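Glutathione s-transferase III (PDB 1AW9) probably conjugates glutathione to hydrophobic electrophiles, displacing halide from substrates of the RX type, and takes part in herbicide detoxification in maize. Local coordinates at residues A[4-9]-A[56-61]; A[14-19]-A[65-70]; A[154-159]-A[191-196]. All blocks are in the same frame, centred on the assembly; numbering follows the deposited sequence.

Contact 1 (A[4-9]-A[56-61]); sequences KLYGMP and ALVDGD
Lys4, Leu5 and Tyr6 face Val58, Leu57 and Ala56 as antiparallel neighbours, the axes of strands 4-6 and 56-59 coming within 4.8 Å with their directions 163° apart. Val58 N bonds Lys4 O at 3.0 Å, while the return bond from Lys4 N to Val58 O is weak, stretched to 3.5 Å. Two residues on, Tyr6 N gives a good bond to Ala56 O at 2.9 Å. Leu5 and Leu57 form the non-hydrogen-bonded pair between these links, and there Leu57 CA supplies a CA-H...O contact to Lys4 O, 3.2 Å away.

The two leucines lie on the face that looks toward helix 12-23, where Leu5 also packs on Val14 and Val17. Their CD1 methyls sit 4.4 Å apart, Leu5 CD1 against Leu57 CD1. On the other face, Tyr6 has CG beside its backbone N (chi1 -74°), and the ring leans obliquely toward Val58: CE2, at the ring edge, meets Val58 CG2 at 3.6 Å. Lys4 bends at chi3 (76°), and its NZ donates a hydrogen bond to Tyr6 OH, 3.1 Å away. Pro216 of the second subunit packs on the same tyrosine.

This is the middle of the four-stranded thioredoxin-like sheet of the N-terminal domain, with strand 28-31 continuing it parallel to strand 3-6 and strand 62-65 antiparallel to strand 56-59. Tyr6 also lies close to Ile54, which probably helps bind glutathione.

The chemistry is that of a core sheet: the leucine face is aliphatic where helix 12-23 packs on it, and the other is more mixed, the lysine amine tying down the outer end of the phenol while Val58 CG2, packed at the ring edge, probably limits its rotation.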
loop_
_atom_site.group_PDB
_atom_site.type_symbol
_atom_site.label_atom_id
_atom_site.label_comp_id
_atom_site.label_asym_id
_atom_site.label_seq_id
_atom_site.Cartn_x
_atom_site.Cartn_y
_atom_site.Cartn_z
ATOM N N LYS A 4 19.198 -31.044 14.672
ATOM C CA LYS A 4 19.767 -29.689 14.587
ATOM C C LYS A 4 18.703 -28.735 14.026
ATOM O O LYS A 4 18.168 -28.952 12.937
ATOM C CB LYS A 4 21.030 -29.642 13.729
ATOM C CG LYS A 4 22.229 -30.349 14.337
ATOM C CD LYS A 4 23.544 -29.992 13.614
ATOM C CE LYS A 4 24.038 -28.584 14.013
ATOM N NZ LYS A 4 25.293 -28.102 13.323
ATOM N N LEU A 5 18.348 -27.733 14.825
ATOM C CA LEU A 5 17.343 -26.737 14.460
ATOM C C LEU A 5 18.091 -25.468 14.166
ATOM O O LEU A 5 18.652 -24.862 15.071
ATOM C CB LEU A 5 16.349 -26.491 15.613
ATOM C CG LEU A 5 15.214 -25.472 15.395
ATOM C CD1 LEU A 5 14.448 -25.805 14.125
ATOM C CD2 LEU A 5 14.264 -25.489 16.577
ATOM N N TYR A 6 18.128 -25.101 12.891
ATOM C CA TYR A 6 18.810 -23.897 12.442
ATOM C C TYR A 6 17.945 -22.643 12.564
ATOM O O TYR A 6 16.862 -22.567 11.998
ATOM C CB TYR A 6 19.256 -24.088 10.998
ATOM C CG TYR A 6 20.445 -25.012 10.863
ATOM C CD1 TYR A 6 21.744 -24.540 11.107
ATOM C CD2 TYR A 6 20.277 -26.369 10.542
ATOM C CE1 TYR A 6 22.844 -25.381 11.043
ATOM C CE2 TYR A 6 21.382 -27.235 10.476
ATOM C CZ TYR A 6 22.658 -26.730 10.732
ATOM O OH TYR A 6 23.760 -27.569 10.702
ATOM N N GLY A 7 18.418 -21.660 13.315
ATOM C CA GLY A 7 17.674 -20.432 13.442
ATOM C C GLY A 7 17.972 -19.702 14.716
ATOM O O GLY A 7 18.684 -20.183 15.583
ATOM N N MET A 8 17.424 -18.506 14.809
ATOM C CA MET A 8 17.586 -17.656 15.977
ATOM C C MET A 8 16.620 -18.135 17.043
ATOM O O MET A 8 15.433 -18.314 16.762
ATOM C CB MET A 8 17.158 -16.241 15.622
ATOM C CG MET A 8 18.246 -15.214 15.470
ATOM S SD MET A 8 17.369 -13.635 15.327
ATOM C CE MET A 8 17.555 -12.851 17.096
ATOM N N PRO A 9 17.096 -18.324 18.286
ATOM C CA PRO A 9 16.183 -18.782 19.349
ATOM C C PRO A 9 15.017 -17.826 19.690
ATOM O O PRO A 9 14.053 -18.229 20.336
ATOM C CB PRO A 9 17.121 -19.025 20.545
ATOM C CG PRO A 9 18.376 -18.260 20.206
ATOM C CD PRO A 9 18.503 -18.435 18.717
ATOM N N ALA A 56 15.269 -24.475 9.628
ATOM C CA ALA A 56 15.537 -25.685 8.853
ATOM C C ALA A 56 15.880 -26.732 9.917
ATOM O O ALA A 56 16.339 -26.413 11.017
ATOM C CB ALA A 56 16.689 -25.491 7.906
ATOM N N LEU A 57 15.574 -27.975 9.644
ATOM C CA LEU A 57 15.907 -28.977 10.628
ATOM C C LEU A 57 16.604 -30.090 9.908
ATOM O O LEU A 57 16.189 -30.456 8.797
ATOM C CB LEU A 57 14.650 -29.513 11.320
ATOM C CG LEU A 57 14.842 -30.658 12.319
ATOM C CD1 LEU A 57 14.660 -30.164 13.735
ATOM C CD2 LEU A 57 13.852 -31.738 12.019
ATOM N N VAL A 58 17.706 -30.562 10.480
ATOM C CA VAL A 58 18.416 -31.696 9.876
ATOM C C VAL A 58 18.160 -32.954 10.715
ATOM O O VAL A 58 18.513 -32.999 11.898
ATOM C CB VAL A 58 19.938 -31.478 9.773
ATOM C CG1 VAL A 58 20.586 -32.751 9.236
ATOM C CG2 VAL A 58 20.246 -30.295 8.870
ATOM N N ASP A 59 17.467 -33.924 10.136
ATOM C CA ASP A 59 17.172 -35.158 10.840
ATOM C C ASP A 59 18.010 -36.300 10.252
ATOM O O ASP A 59 17.554 -37.107 9.406
ATOM C CB ASP A 59 15.687 -35.484 10.778
ATOM C CG ASP A 59 15.324 -36.670 11.652
ATOM O OD1 ASP A 59 15.981 -36.851 12.697
ATOM O OD2 ASP A 59 14.401 -37.432 11.283
ATOM N N GLY A 60 19.243 -36.368 10.740
ATOM C CA GLY A 60 20.162 -37.362 10.254
ATOM C C GLY A 60 20.521 -37.002 8.831
ATOM O O GLY A 60 21.300 -36.091 8.593
ATOM N N ASP A 61 19.894 -37.682 7.886
ATOM C CA ASP A 61 20.155 -37.458 6.469
ATOM C C ASP A 61 19.087 -36.555 5.832
ATOM O O ASP A 61 19.258 -36.067 4.712
ATOM C CB ASP A 61 20.256 -38.817 5.719
ATOM C CG ASP A 61 18.958 -39.669 5.800
ATOM O OD1 ASP A 61 18.307 -39.700 6.881
ATOM O OD2 ASP A 61 18.610 -40.332 4.778
#

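Contact 2 (A[14-19]-A[65-70]); sequences VVRVAT and FESRAI. With CD (cadmium ion), chain E.
Arg16 leaves helix 12-23 extended as far as CD and then bends at chi3 (-68°), which lays its guanidinium beside Ser67, whose OG stands between backbone N and carbonyl carbon (chi1 77°) and points back at it. The two helices, 12-23 and 67-77, lie side by side on one face of the thioredoxin-like sheet. Arg16 NH1 reaches Ser67 OG at 2.8 Å, but the bond is bent and weak; NH1 has a further partner in Asn13 OD1, and NE bonds Asn167 O.

Over one face of the Arg16 guanidinium comes Arg68, its NH2 just 3.2 Å from Arg16 CZ, with the two planes 36° apart. Glu102 probably eases this meeting of like charges: it makes a salt bridge with Arg68 NE and a long, weak ion pair with Arg16 NH2. An alanine at Arg16 is likely to leave Ser67 OG and Asn13 OD1 without their shared donor and open a gap under the Arg68 guanidinium.

Below this polar layer the packing is aliphatic. Val17 CG2 rests on Ser67 CB, and Val17 CG1 touches Ile70 CG2 at 3.7 Å, the two side chains crossing at about a right angle. Ser67 and its neighbour Glu66 probably bind glutathione; in this apo crystal Glu66, the N-cap residue, chelates a cadmium ion through both carboxylate oxygens, OE1 at 2.5 Å.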
loop_
_atom_site.group_PDB
_atom_site.type_symbol
_atom_site.label_atom_id
_atom_site.label_comp_id
_atom_site.label_asym_id
_atom_site.label_seq_id
_atom_site.Cartn_x
_atom_site.Cartn_y
_atom_site.Cartn_z
ATOM N N VAL A 14 10.897 -20.357 14.932
ATOM C CA VAL A 14 11.836 -21.373 15.428
ATOM C C VAL A 14 11.193 -21.945 16.685
ATOM O O VAL A 14 11.127 -23.153 16.859
ATOM C CB VAL A 14 13.211 -20.785 15.774
ATOM C CG1 VAL A 14 14.070 -21.788 16.577
ATOM C CG2 VAL A 14 13.906 -20.417 14.500
ATOM N N VAL A 15 10.619 -21.080 17.521
ATOM C CA VAL A 15 9.949 -21.547 18.729
ATOM C C VAL A 15 8.765 -22.483 18.430
ATOM O O VAL A 15 8.470 -23.357 19.233
ATOM C CB VAL A 15 9.529 -20.373 19.627
ATOM C CG1 VAL A 15 8.775 -20.879 20.881
ATOM C CG2 VAL A 15 10.753 -19.572 20.013
ATOM N N ARG A 16 8.091 -22.326 17.289
ATOM C CA ARG A 16 6.983 -23.210 16.947
ATOM C C ARG A 16 7.484 -24.642 16.767
ATOM O O ARG A 16 6.718 -25.610 16.944
ATOM C CB ARG A 16 6.295 -22.790 15.634
ATOM C CG ARG A 16 5.078 -23.695 15.224
ATOM C CD ARG A 16 4.429 -23.468 13.801
ATOM N NE ARG A 16 3.750 -22.174 13.709
ATOM C CZ ARG A 16 4.291 -21.092 13.153
ATOM N NH1 ARG A 16 5.497 -21.162 12.595
ATOM N NH2 ARG A 16 3.740 -19.899 13.358
ATOM N N VAL A 17 8.719 -24.778 16.282
ATOM C CA VAL A 17 9.296 -26.111 16.043
ATOM C C VAL A 17 9.799 -26.687 17.355
ATOM O O VAL A 17 9.532 -27.836 17.653
ATOM C CB VAL A 17 10.426 -26.095 14.996
ATOM C CG1 VAL A 17 10.954 -27.505 14.783
ATOM C CG2 VAL A 17 9.896 -25.552 13.685
ATOM N N ALA A 18 10.499 -25.868 18.133
ATOM C CA ALA A 18 11.013 -26.267 19.431
ATOM C C ALA A 18 9.821 -26.782 20.270
ATOM O O ALA A 18 9.919 -27.800 20.963
ATOM C CB ALA A 18 11.681 -25.060 20.107
ATOM N N THR A 19 8.680 -26.098 20.157
ATOM C CA THR A 19 7.460 -26.466 20.861
ATOM C C THR A 19 7.166 -27.940 20.613
ATOM O O THR A 19 7.040 -28.724 21.544
ATOM C CB THR A 19 6.252 -25.607 20.381
ATOM O OG1 THR A 19 6.445 -24.253 20.788
ATOM C CG2 THR A 19 4.963 -26.073 20.977
ATOM N N PHE A 65 12.398 -27.904 5.814
ATOM C CA PHE A 65 12.239 -26.479 6.067
ATOM C C PHE A 65 10.719 -26.306 5.918
ATOM O O PHE A 65 10.030 -27.229 5.407
ATOM C CB PHE A 65 13.099 -25.614 5.127
ATOM C CG PHE A 65 12.951 -25.958 3.672
ATOM C CD1 PHE A 65 11.918 -25.417 2.909
ATOM C CD2 PHE A 65 13.829 -26.836 3.064
ATOM C CE1 PHE A 65 11.770 -25.755 1.567
ATOM C CE2 PHE A 65 13.689 -27.183 1.712
ATOM C CZ PHE A 65 12.662 -26.644 0.969
ATOM N N GLU A 66 10.215 -25.171 6.419
ATOM C CA GLU A 66 8.776 -24.811 6.522
ATOM C C GLU A 66 8.453 -25.370 7.915
ATOM O O GLU A 66 8.336 -26.574 8.095
ATOM C CB GLU A 66 7.886 -25.488 5.470
ATOM C CG GLU A 66 8.082 -25.023 4.024
ATOM C CD GLU A 66 7.940 -23.515 3.888
ATOM O OE1 GLU A 66 6.790 -22.986 3.915
ATOM O OE2 GLU A 66 9.009 -22.862 3.773
ATOM N N SER A 67 8.376 -24.501 8.903
ATOM C CA SER A 67 8.135 -24.917 10.277
ATOM C C SER A 67 6.995 -25.930 10.442
ATOM O O SER A 67 7.135 -26.898 11.182
ATOM C CB SER A 67 7.947 -23.691 11.201
ATOM O OG SER A 67 6.649 -23.134 11.026
ATOM N N ARG A 68 5.891 -25.741 9.722
ATOM C CA ARG A 68 4.755 -26.650 9.811
ATOM C C ARG A 68 5.038 -27.990 9.132
ATOM O O ARG A 68 4.452 -28.999 9.504
ATOM C CB ARG A 68 3.497 -26.011 9.214
ATOM C CG ARG A 68 3.055 -24.768 9.940
ATOM C CD ARG A 68 1.825 -24.128 9.317
ATOM N NE ARG A 68 1.552 -22.886 10.035
ATOM C CZ ARG A 68 2.270 -21.780 9.888
ATOM N NH1 ARG A 68 3.267 -21.760 9.002
ATOM N NH2 ARG A 68 2.150 -20.784 10.758
ATOM N N ALA A 69 5.880 -28.003 8.105
ATOM C CA ALA A 69 6.211 -29.267 7.455
ATOM C C ALA A 69 7.086 -30.031 8.439
ATOM O O ALA A 69 6.960 -31.244 8.600
ATOM C CB ALA A 69 6.961 -29.015 6.172
ATOM N N ILE A 70 7.987 -29.320 9.094
ATOM C CA ILE A 70 8.854 -29.929 10.079
ATOM C C ILE A 70 8.020 -30.498 11.221
ATOM O O ILE A 70 8.200 -31.662 11.578
ATOM C CB ILE A 70 9.880 -28.945 10.649
ATOM C CG1 ILE A 70 10.853 -28.493 9.547
ATOM C CG2 ILE A 70 10.635 -29.602 11.798
ATOM C CD1 ILE A 70 11.716 -27.270 9.916
HETATM CD CD CD E . 7.962 -20.765 3.922
#

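Contact 3 (A[154-159]-A[191-196]); sequences KYLAGD and KAWWEA
Lys154 meets Trp193 through its backbone: its carbonyl O lies 4.0 Å from Trp193 CD1, while its CB points away from the helix.

Tyr155, next in line, has CG beside its backbone N, and its ring travels toward helix 188-199. Tyr155 CD1 comes to the edge of the indole, 3.9 Å from Trp193 CD1. The planes of the phenol and the five-membered ring are inclined at 66°, an oblique pairing that is neither a stack nor a T-shaped one. Farther out, Tyr155 OH reaches Ala196 CB at 4.1 Å, one helical turn beyond the tryptophan. The backbone of Tyr155 also opens a type I beta turn, its N bonded to Gly158 O at 2.7 Å and its O taking the bond from Gly158 N.

Leu156 presents its branch point and a methyl to the benzo ring, CG and CD1 both 3.8 Å from Trp193 CZ2. With Trp193 CG anti to the backbone N (chi1 168°) the indole swings out to the loop, and its CD1-NE1-CZ2 side meets Tyr155 at one end and Leu156 at the other. All this belongs to the helical C-terminal domain, where the turn joins helix 129-152 to helix 163-166. Asp165 OD2, in that short helix, accepts from both Trp193 NE1 and Leu156 N, tying the ring and the loop backbone to one oxygen. Leu150 and His168 add to the packing round the indole, the histidine ring edge-to-face with it.

Past Ala157, Gly158 takes backbone angles at which a CB would press on the carbonyl O of Ala157. At Asp159 the loop doubles back on its start: Lys154 NZ makes a salt bridge to Asp159 OD1 at 2.9 Å, which receives it on its anti lone pair, the one away from OD2, and NZ also bonds Asp159 O.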
loop_
_atom_site.group_PDB
_atom_site.type_symbol
_atom_site.label_atom_id
_atom_site.label_comp_id
_atom_site.label_asym_id
_atom_site.label_seq_id
_atom_site.Cartn_x
_atom_site.Cartn_y
_atom_site.Cartn_z
ATOM N N LYS A 154 -12.811 -28.873 23.887
ATOM C CA LYS A 154 -11.796 -28.528 24.844
ATOM C C LYS A 154 -10.589 -27.941 24.126
ATOM O O LYS A 154 -9.995 -26.944 24.565
ATOM C CB LYS A 154 -11.401 -29.761 25.627
ATOM C CG LYS A 154 -10.968 -29.443 27.029
ATOM C CD LYS A 154 -10.420 -30.685 27.719
ATOM C CE LYS A 154 -11.454 -31.837 27.781
ATOM N NZ LYS A 154 -11.744 -32.498 26.456
ATOM N N TYR A 155 -10.181 -28.620 23.062
ATOM C CA TYR A 155 -9.068 -28.189 22.239
ATOM C C TYR A 155 -9.601 -28.107 20.842
ATOM O O TYR A 155 -10.728 -28.527 20.582
ATOM C CB TYR A 155 -7.914 -29.171 22.308
ATOM C CG TYR A 155 -7.230 -29.148 23.641
ATOM C CD1 TYR A 155 -6.201 -28.248 23.912
ATOM C CD2 TYR A 155 -7.634 -30.010 24.643
ATOM C CE1 TYR A 155 -5.592 -28.207 25.161
ATOM C CE2 TYR A 155 -7.046 -29.982 25.889
ATOM C CZ TYR A 155 -6.032 -29.088 26.148
ATOM O OH TYR A 155 -5.485 -29.091 27.413
ATOM N N LEU A 156 -8.782 -27.579 19.934
ATOM C CA LEU A 156 -9.159 -27.400 18.522
ATOM C C LEU A 156 -9.761 -28.636 17.866
ATOM O O LEU A 156 -10.854 -28.560 17.306
ATOM C CB LEU A 156 -7.980 -26.820 17.670
ATOM C CG LEU A 156 -7.551 -25.392 18.072
ATOM C CD1 LEU A 156 -6.490 -24.858 17.176
ATOM C CD2 LEU A 156 -8.759 -24.437 18.123
ATOM N N ALA A 157 -9.073 -29.771 17.959
ATOM C CA ALA A 157 -9.544 -31.004 17.332
ATOM C C ALA A 157 -10.460 -31.887 18.204
ATOM O O ALA A 157 -10.896 -32.957 17.761
ATOM C CB ALA A 157 -8.346 -31.798 16.835
ATOM N N GLY A 158 -10.711 -31.464 19.442
ATOM C CA GLY A 158 -11.549 -32.250 20.319
ATOM C C GLY A 158 -11.136 -32.220 21.775
ATOM O O GLY A 158 -10.721 -31.194 22.293
ATOM N N ASP A 159 -11.246 -33.368 22.427
ATOM C CA ASP A 159 -10.935 -33.511 23.833
ATOM C C ASP A 159 -9.475 -33.424 24.177
ATOM O O ASP A 159 -9.111 -33.088 25.307
ATOM C CB ASP A 159 -11.440 -34.865 24.339
ATOM C CG ASP A 159 -12.953 -34.986 24.308
ATOM O OD1 ASP A 159 -13.621 -34.180 24.987
ATOM O OD2 ASP A 159 -13.476 -35.898 23.623
ATOM N N LYS A 191 -8.999 -17.613 26.002
ATOM C CA LYS A 191 -8.154 -17.386 27.180
ATOM C C LYS A 191 -7.895 -18.669 28.003
ATOM O O LYS A 191 -6.741 -18.995 28.318
ATOM C CB LYS A 191 -8.787 -16.307 28.050
ATOM C CG LYS A 191 -7.940 -15.877 29.203
ATOM C CD LYS A 191 -8.656 -14.760 29.901
ATOM C CE LYS A 191 -8.086 -14.485 31.272
ATOM N NZ LYS A 191 -8.464 -15.577 32.232
ATOM N N ALA A 192 -8.957 -19.399 28.344
ATOM C CA ALA A 192 -8.819 -20.657 29.086
ATOM C C ALA A 192 -7.929 -21.622 28.282
ATOM O O ALA A 192 -6.956 -22.180 28.795
ATOM C CB ALA A 192 -10.180 -21.263 29.281
ATOM N N TRP A 193 -8.264 -21.785 27.005
ATOM C CA TRP A 193 -7.526 -22.654 26.094
ATOM C C TRP A 193 -6.052 -22.305 26.073
ATOM O O TRP A 193 -5.203 -23.184 26.129
ATOM C CB TRP A 193 -8.127 -22.543 24.701
ATOM C CG TRP A 193 -7.315 -23.141 23.593
ATOM C CD1 TRP A 193 -7.104 -24.465 23.353
ATOM C CD2 TRP A 193 -6.723 -22.434 22.488
ATOM N NE1 TRP A 193 -6.440 -24.636 22.159
ATOM C CE2 TRP A 193 -6.200 -23.402 21.602
ATOM C CE3 TRP A 193 -6.600 -21.074 22.150
ATOM C CZ2 TRP A 193 -5.564 -23.054 20.391
ATOM C CZ3 TRP A 193 -5.962 -20.727 20.938
ATOM C CH2 TRP A 193 -5.455 -21.718 20.082
ATOM N N TRP A 194 -5.742 -21.017 26.010
ATOM C CA TRP A 194 -4.357 -20.523 26.003
ATOM C C TRP A 194 -3.697 -20.791 27.345
ATOM O O TRP A 194 -2.541 -21.177 27.409
ATOM C CB TRP A 194 -4.337 -19.009 25.726
ATOM C CG TRP A 194 -3.065 -18.328 26.073
ATOM C CD1 TRP A 194 -2.922 -17.211 26.838
ATOM C CD2 TRP A 194 -1.736 -18.719 25.674
ATOM N NE1 TRP A 194 -1.584 -16.876 26.950
ATOM C CE2 TRP A 194 -0.838 -17.780 26.244
ATOM C CE3 TRP A 194 -1.220 -19.774 24.900
ATOM C CZ2 TRP A 194 0.561 -17.867 26.067
ATOM C CZ3 TRP A 194 0.185 -19.863 24.726
ATOM C CH2 TRP A 194 1.050 -18.908 25.310
ATOM N N GLU A 195 -4.419 -20.560 28.430
ATOM C CA GLU A 195 -3.839 -20.799 29.722
ATOM C C GLU A 195 -3.571 -22.254 29.942
ATOM O O GLU A 195 -2.593 -22.608 30.606
ATOM C CB GLU A 195 -4.699 -20.206 30.786
ATOM C CG GLU A 195 -4.449 -18.748 30.787
ATOM C CD GLU A 195 -5.375 -18.001 31.682
ATOM O OE1 GLU A 195 -6.481 -18.516 31.985
ATOM O OE2 GLU A 195 -4.995 -16.869 32.064
ATOM N N ALA A 196 -4.394 -23.105 29.344
ATOM C CA ALA A 196 -4.151 -24.531 29.447
ATOM C C ALA A 196 -2.846 -24.874 28.716
ATOM O O ALA A 196 -2.057 -25.688 29.201
ATOM C CB ALA A 196 -5.287 -25.304 28.846
#

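In the fold
Contacts 1 and 2 are both buried and share the N-terminal domain, their centres 9 Å apart. Strand 3-6 is followed, after a short loop, by helix 12-23, and the two contacts touch where Leu5 CD2 packs on Val14 CG1 at 3.7 Å and Leu57 CD2 on Ile70 CG2 at 3.9 Å. Contact 1 is strand to strand, held by backbone bonds; contact 2 is helix to helix on top of it, with two arginines meeting beside Ser67, a probable glutathione-binding residue. Contact 3 lies in the C-terminal domain, about 29 Å from contact 1 between centres and partly exposed. It joins a loop to a helix by aromatic and aliphatic packing; its salt bridges stay within loop or helix.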